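Local coordinates for protein ferritin light chain (Trichoplusia ni, PDB 1Z6O) that stores iron as the light chain of a secreted insect ferritin, probably facilitating nucleation of the ferrihydrite core inside a shell of 12 light and 12 heavy chains, at residues A26-Y31 against D156-Q161; D89-V94 against D99-D104. All coordinates share one frame; numbering follows the deposited sequence.

Contact 1: A26-Y31 against D156-Q161; sequences AVYGEY and DPEIAQ. With CA (calcium ion), chain Z.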
loop_
_atom_site.group_PDB
_atom_site.type_symbol
_atom_site.label_atom_id
_atom_site.label_comp_id
_atom_site.label_asym_id
_atom_site.label_seq_id
_atom_site.Cartn_x
_atom_site.Cartn_y
_atom_site.Cartn_z
ATOM N N ALA A 26 -9.630 46.721 -26.530
ATOM C CA ALA A 26 -10.629 45.745 -26.107
ATOM C C ALA A 26 -12.043 46.311 -25.979
ATOM O O ALA A 26 -12.920 45.662 -25.418
ATOM C CB ALA A 26 -10.192 45.119 -24.773
ATOM N N VAL A 27 -12.270 47.509 -26.503
ATOM C CA VAL A 27 -13.593 48.129 -26.406
ATOM C C VAL A 27 -14.586 47.556 -27.419
ATOM O O VAL A 27 -14.289 47.482 -28.613
ATOM C CB VAL A 27 -13.503 49.667 -26.644
ATOM C CG1 VAL A 27 -14.915 50.295 -26.652
ATOM C CG2 VAL A 27 -12.631 50.321 -25.551
ATOM N N TYR A 28 -15.750 47.123 -26.942
ATOM C CA TYR A 28 -16.796 46.638 -27.848
ATOM C C TYR A 28 -18.144 46.968 -27.213
ATOM O O TYR A 28 -18.206 47.321 -26.027
ATOM C CB TYR A 28 -16.646 45.133 -28.148
ATOM C CG TYR A 28 -16.818 44.207 -26.967
ATOM C CD1 TYR A 28 -18.038 43.581 -26.721
ATOM C CD2 TYR A 28 -15.749 43.942 -26.106
ATOM C CE1 TYR A 28 -18.193 42.699 -25.637
ATOM C CE2 TYR A 28 -15.887 43.074 -25.026
ATOM C CZ TYR A 28 -17.108 42.456 -24.800
ATOM O OH TYR A 28 -17.240 41.589 -23.741
ATOM N N GLY A 29 -19.217 46.879 -27.996
ATOM C CA GLY A 29 -20.530 47.235 -27.478
ATOM C C GLY A 29 -20.528 48.712 -27.081
ATOM O O GLY A 29 -21.311 49.147 -26.243
ATOM N N GLU A 30 -19.642 49.499 -27.675
ATOM C CA GLU A 30 -19.538 50.927 -27.313
ATOM C C GLU A 30 -19.373 51.172 -25.799
ATOM O O GLU A 30 -19.878 52.162 -25.239
ATOM C CB GLU A 30 -20.761 51.688 -27.826
ATOM C CG GLU A 30 -20.843 51.717 -29.346
ATOM C CD GLU A 30 -22.051 52.475 -29.847
ATOM O OE1 GLU A 30 -23.183 52.101 -29.468
ATOM O OE2 GLU A 30 -21.868 53.442 -30.617
ATOM N N TYR A 31 -18.666 50.264 -25.136
ATOM C CA TYR A 31 -18.427 50.382 -23.700
ATOM C C TYR A 31 -17.740 51.716 -23.426
ATOM O O TYR A 31 -16.713 52.024 -24.028
ATOM C CB TYR A 31 -17.508 49.251 -23.232
ATOM C CG TYR A 31 -17.253 49.252 -21.749
ATOM C CD1 TYR A 31 -18.197 48.739 -20.866
ATOM C CD2 TYR A 31 -16.072 49.773 -21.229
ATOM C CE1 TYR A 31 -17.974 48.742 -19.499
ATOM C CE2 TYR A 31 -15.836 49.782 -19.853
ATOM C CZ TYR A 31 -16.799 49.263 -18.999
ATOM O OH TYR A 31 -16.590 49.281 -17.644
ATOM N N ASP A 156 -25.411 46.542 -22.127
ATOM C CA ASP A 156 -24.194 45.777 -21.867
ATOM C C ASP A 156 -24.462 44.631 -20.899
ATOM O O ASP A 156 -24.316 44.763 -19.681
ATOM C CB ASP A 156 -23.091 46.681 -21.321
ATOM C CG ASP A 156 -21.719 46.069 -21.517
ATOM O OD1 ASP A 156 -21.510 44.934 -21.029
ATOM O OD2 ASP A 156 -20.861 46.697 -22.176
ATOM N N PRO A 157 -24.874 43.484 -21.441
ATOM C CA PRO A 157 -25.161 42.327 -20.593
ATOM C C PRO A 157 -23.913 41.673 -20.013
ATOM O O PRO A 157 -24.021 40.831 -19.123
ATOM C CB PRO A 157 -25.960 41.401 -21.517
ATOM C CG PRO A 157 -25.419 41.723 -22.881
ATOM C CD PRO A 157 -25.226 43.231 -22.854
ATOM N N GLU A 158 -22.733 42.051 -20.504
ATOM C CA GLU A 158 -21.499 41.485 -19.953
ATOM C C GLU A 158 -21.328 42.082 -18.554
ATOM O O GLU A 158 -21.040 41.365 -17.593
ATOM C CB GLU A 158 -20.291 41.822 -20.835
ATOM C CG GLU A 158 -19.030 40.998 -20.498
ATOM C CD GLU A 158 -18.291 41.461 -19.233
ATOM O OE1 GLU A 158 -17.735 40.585 -18.527
ATOM O OE2 GLU A 158 -18.240 42.684 -18.949
ATOM N N ILE A 159 -21.515 43.393 -18.436
ATOM C CA ILE A 159 -21.426 44.042 -17.123
ATOM C C ILE A 159 -22.560 43.520 -16.229
ATOM O O ILE A 159 -22.361 43.260 -15.041
ATOM C CB ILE A 159 -21.567 45.585 -17.231
ATOM C CG1 ILE A 159 -20.357 46.177 -17.966
ATOM C CG2 ILE A 159 -21.710 46.197 -15.824
ATOM C CD1 ILE A 159 -18.996 45.855 -17.307
ATOM N N ALA A 160 -23.755 43.365 -16.794
ATOM C CA ALA A 160 -24.881 42.862 -16.003
ATOM C C ALA A 160 -24.603 41.467 -15.421
ATOM O O ALA A 160 -24.822 41.230 -14.231
ATOM C CB ALA A 160 -26.158 42.831 -16.858
ATOM N N GLN A 161 -24.116 40.548 -16.254
ATOM C CA GLN A 161 -23.834 39.183 -15.792
ATOM C C GLN A 161 -22.675 39.184 -14.790
ATOM O O GLN A 161 -22.683 38.413 -13.827
ATOM C CB GLN A 161 -23.511 38.268 -16.989
ATOM C CG GLN A 161 -22.921 36.899 -16.600
ATOM C CD GLN A 161 -23.941 35.864 -16.090
ATOM O OE1 GLN A 161 -25.067 36.185 -15.671
ATOM N NE2 GLN A 161 -23.528 34.602 -16.112
HETATM CA CA CA Z . -27.555 35.939 -15.280
HETATM O O HOH W 1 -21.419 49.051 -23.362
#

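Contact 2: D89-V94 against D99-D104; sequences DIIKHV and DKMNFD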
loop_
_atom_site.group_PDB
_atom_site.type_symbol
_atom_site.label_atom_id
_atom_site.label_comp_id
_atom_site.label_asym_id
_atom_site.label_seq_id
_atom_site.Cartn_x
_atom_site.Cartn_y
_atom_site.Cartn_z
ATOM N N ASP A 89 -10.421 43.070 -8.215
ATOM C CA ASP A 89 -11.194 42.395 -9.252
ATOM C C ASP A 89 -11.917 43.404 -10.159
ATOM O O ASP A 89 -11.944 43.239 -11.380
ATOM C CB ASP A 89 -12.230 41.454 -8.624
ATOM C CG ASP A 89 -12.887 40.548 -9.665
ATOM O OD1 ASP A 89 -14.078 40.744 -9.990
ATOM O OD2 ASP A 89 -12.194 39.645 -10.176
ATOM N N ILE A 90 -12.507 44.442 -9.574
ATOM C CA ILE A 90 -13.211 45.440 -10.391
ATOM C C ILE A 90 -12.225 46.216 -11.264
ATOM O O ILE A 90 -12.503 46.491 -12.430
ATOM C CB ILE A 90 -14.010 46.424 -9.506
ATOM C CG1 ILE A 90 -15.138 45.668 -8.789
ATOM C CG2 ILE A 90 -14.622 47.553 -10.377
ATOM C CD1 ILE A 90 -15.712 46.438 -7.576
ATOM N N ILE A 91 -11.075 46.576 -10.702
ATOM C CA ILE A 91 -10.058 47.285 -11.481
ATOM C C ILE A 91 -9.671 46.426 -12.687
ATOM O O ILE A 91 -9.533 46.929 -13.802
ATOM C CB ILE A 91 -8.795 47.577 -10.622
ATOM C CG1 ILE A 91 -9.110 48.684 -9.604
ATOM C CG2 ILE A 91 -7.610 47.983 -11.531
ATOM C CD1 ILE A 91 -8.020 48.854 -8.525
ATOM N N LYS A 92 -9.493 45.129 -12.468
ATOM C CA LYS A 92 -9.143 44.240 -13.571
ATOM C C LYS A 92 -10.281 44.141 -14.588
ATOM O O LYS A 92 -10.027 44.024 -15.787
ATOM C CB LYS A 92 -8.783 42.842 -13.053
ATOM C CG LYS A 92 -7.426 42.809 -12.312
ATOM C CD LYS A 92 -7.138 41.424 -11.748
ATOM C CE LYS A 92 -5.732 41.371 -11.138
ATOM N NZ LYS A 92 -5.468 40.048 -10.480
ATOM N N HIS A 93 -11.531 44.199 -14.130
ATOM C CA HIS A 93 -12.645 44.122 -15.076
ATOM C C HIS A 93 -12.722 45.391 -15.933
ATOM O O HIS A 93 -12.997 45.333 -17.135
ATOM C CB HIS A 93 -13.984 43.928 -14.349
ATOM C CG HIS A 93 -15.043 43.345 -15.232
ATOM N ND1 HIS A 93 -15.199 41.987 -15.400
ATOM C CD2 HIS A 93 -15.931 43.934 -16.070
ATOM C CE1 HIS A 93 -16.137 41.761 -16.306
ATOM N NE2 HIS A 93 -16.596 42.927 -16.729
ATOM N N VAL A 94 -12.498 46.538 -15.301
ATOM C CA VAL A 94 -12.491 47.830 -15.995
ATOM C C VAL A 94 -11.464 47.777 -17.144
ATOM O O VAL A 94 -11.752 48.186 -18.282
ATOM C CB VAL A 94 -12.108 48.976 -14.996
ATOM C CG1 VAL A 94 -11.676 50.245 -15.749
ATOM C CG2 VAL A 94 -13.308 49.282 -14.078
ATOM N N ASP A 99 -11.067 49.926 -20.737
ATOM C CA ASP A 99 -11.115 51.247 -20.123
ATOM C C ASP A 99 -9.890 51.372 -19.213
ATOM O O ASP A 99 -9.017 50.497 -19.198
ATOM C CB ASP A 99 -12.425 51.345 -19.328
ATOM C CG ASP A 99 -12.805 52.769 -18.943
ATOM O OD1 ASP A 99 -12.129 53.733 -19.359
ATOM O OD2 ASP A 99 -13.810 52.909 -18.208
ATOM N N LYS A 100 -9.792 52.473 -18.487
ATOM C CA LYS A 100 -8.686 52.630 -17.560
ATOM C C LYS A 100 -9.262 53.127 -16.254
ATOM O O LYS A 100 -10.219 53.900 -16.232
ATOM C CB LYS A 100 -7.631 53.592 -18.095
ATOM C CG LYS A 100 -8.012 55.032 -18.155
ATOM C CD LYS A 100 -6.793 55.834 -18.598
ATOM C CE LYS A 100 -7.135 57.287 -18.864
ATOM N NZ LYS A 100 -5.983 58.010 -19.474
ATOM N N MET A 101 -8.682 52.663 -15.162
ATOM C CA MET A 101 -9.155 53.021 -13.842
ATOM C C MET A 101 -8.770 54.447 -13.466
ATOM O O MET A 101 -7.647 54.869 -13.686
ATOM C CB MET A 101 -8.581 52.030 -12.823
ATOM C CG MET A 101 -8.991 52.289 -11.392
ATOM S SD MET A 101 -10.793 52.171 -11.173
ATOM C CE MET A 101 -10.946 52.929 -9.584
ATOM N N ASN A 102 -9.722 55.185 -12.909
ATOM C CA ASN A 102 -9.485 56.557 -12.453
ATOM C C ASN A 102 -9.902 56.526 -10.981
ATOM O O ASN A 102 -11.080 56.364 -10.679
ATOM C CB ASN A 102 -10.376 57.523 -13.246
ATOM C CG ASN A 102 -10.358 58.938 -12.689
ATOM O OD1 ASN A 102 -9.740 59.217 -11.657
ATOM N ND2 ASN A 102 -11.055 59.840 -13.370
ATOM N N PHE A 103 -8.951 56.673 -10.065
ATOM C CA PHE A 103 -9.287 56.601 -8.645
ATOM C C PHE A 103 -10.027 57.795 -8.058
ATOM O O PHE A 103 -10.364 57.794 -6.874
ATOM C CB PHE A 103 -8.033 56.316 -7.812
ATOM C CG PHE A 103 -7.464 54.943 -8.050
ATOM C CD1 PHE A 103 -6.610 54.708 -9.117
ATOM C CD2 PHE A 103 -7.828 53.880 -7.235
ATOM C CE1 PHE A 103 -6.119 53.424 -9.375
ATOM C CE2 PHE A 103 -7.342 52.590 -7.483
ATOM C CZ PHE A 103 -6.488 52.367 -8.554
ATOM N N ASP A 104 -10.290 58.805 -8.872
ATOM C CA ASP A 104 -11.017 59.965 -8.374
ATOM C C ASP A 104 -12.386 60.062 -9.046
ATOM O O ASP A 104 -13.021 61.112 -9.021
ATOM C CB ASP A 104 -10.235 61.247 -8.644
ATOM C CG ASP A 104 -10.499 62.324 -7.589
ATOM O OD1 ASP A 104 -11.577 62.295 -6.951
ATOM O OD2 ASP A 104 -9.627 63.203 -7.399
#

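Contact 1: A26-Y31 against D156-Q161
The irregular backbone of Ala26-Tyr31, turned at Gly29 and Glu30 by positive phi values, lays the rings of Tyr28 and Tyr31 against the first turn of the long helix 157-190, one of the four helices of the ferritin bundle. Asp156 is the N-cap of that helix. Its OD1 accepts from Ile159 N (3.0 Å), which meets it on the anti side, 30° out of the carboxylate plane, and more weakly from Glu158 N. OD2 is turned to Tyr31: it lies near the plane of that ring, at its edge, 3.6 Å from CD1. A water within hydrogen-bonding distance of both Asp156 OD2 (2.7 Å) and Gly29 O lies between the loop and the helix cap. With CG anti to the backbone N (chi1 -177°), Tyr31 sends its ring from the loop toward the helix, where CE1 packs against the CG1-CD1 arm of Ile159, 3.8 Å from CD1, the two side chains crossing at about a right angle. Leu41 of helix 37-61 touches both residues. A serine in place of Tyr31 would probably open a gap beside the Ile159 arm and leave the Asp156 carboxylate without its aromatic neighbour. Tyr28 runs across Glu158 and sets its OH against the methylene CG, 3.8 Å away, a packing contact. Arg97 draws these groups together, with salt bridges to Asp156 OD2 and Glu158 OE2 and a cation-pi contact with Tyr28, while His93 is a second partner of Glu158 OE2. One turn further on, Gln161 faces a different site, where it and Glu164 meet their counterparts from two other light chains around a calcium ion, bound by Gln161 OE1 at 2.5 Å.

Contact 2: D89-V94 against D99-D104
Ile91 lays its CG1-CD1 arm across the side chains of Met101 and Phe103, where the chain doubles back along the end of helix 70-96, a member of the ferritin four-helix bundle, in the long connection to helix 122-148. CG1 meets Met101 CG at 4.0 Å, the isoleucine arm running nearly perpendicular to the methionine. Because CG1 is anti to the carbonyl carbon (chi1 -72°) and the chain continues extended, CD1 reaches past the methionine to the far end of the phenylalanine ring, 3.8 Å from CZ. Met101 CG also lies over one face of that ring, 3.7 Å above its plane and offset toward the rim, and the three residues form an apolar cluster on the flank of the helix. The heavy chain borders it, with its Ala44 packed on Ile91.

One turn along the helix, Val94 covers the start of the returning segment: CG1 lies 3.8 Å from Asp99 CB and equally close to the carbonyl carbon of Lys100, while Leu41 of helix 37-61 touches the valine as well. The returning segment has its own polar fastening in an Asx turn, Asn102 OD1 accepting from Asp104 N above the carbonyl plane. Across the contact, the backbone is tied at Val94, whose O accepts from Asp99 N at 3.1 Å with an N-H...O angle of 151°.

Both contacts are largely buried and pin non-helical chain to an end of a bundle helix, but contact 1 joins parts far apart in sequence, whereas contact 2 closes a short local reversal. Their centres lie 14 Å apart, contact 1 about 19 Å and contact 2 about 13 Å from the centre of the chain. Contact 1 mixes aromatic packing with buried acids, their arginine partner and one water at a helix start, and borders a calcium site between light chains; contact 2 is mainly apolar, with one direct backbone hydrogen bond, and faces the heavy chain. They meet directly, Glu158 probably hydrogen-bonding to His93, while Tyr31 packs on Asp99 and Ile159 on His93.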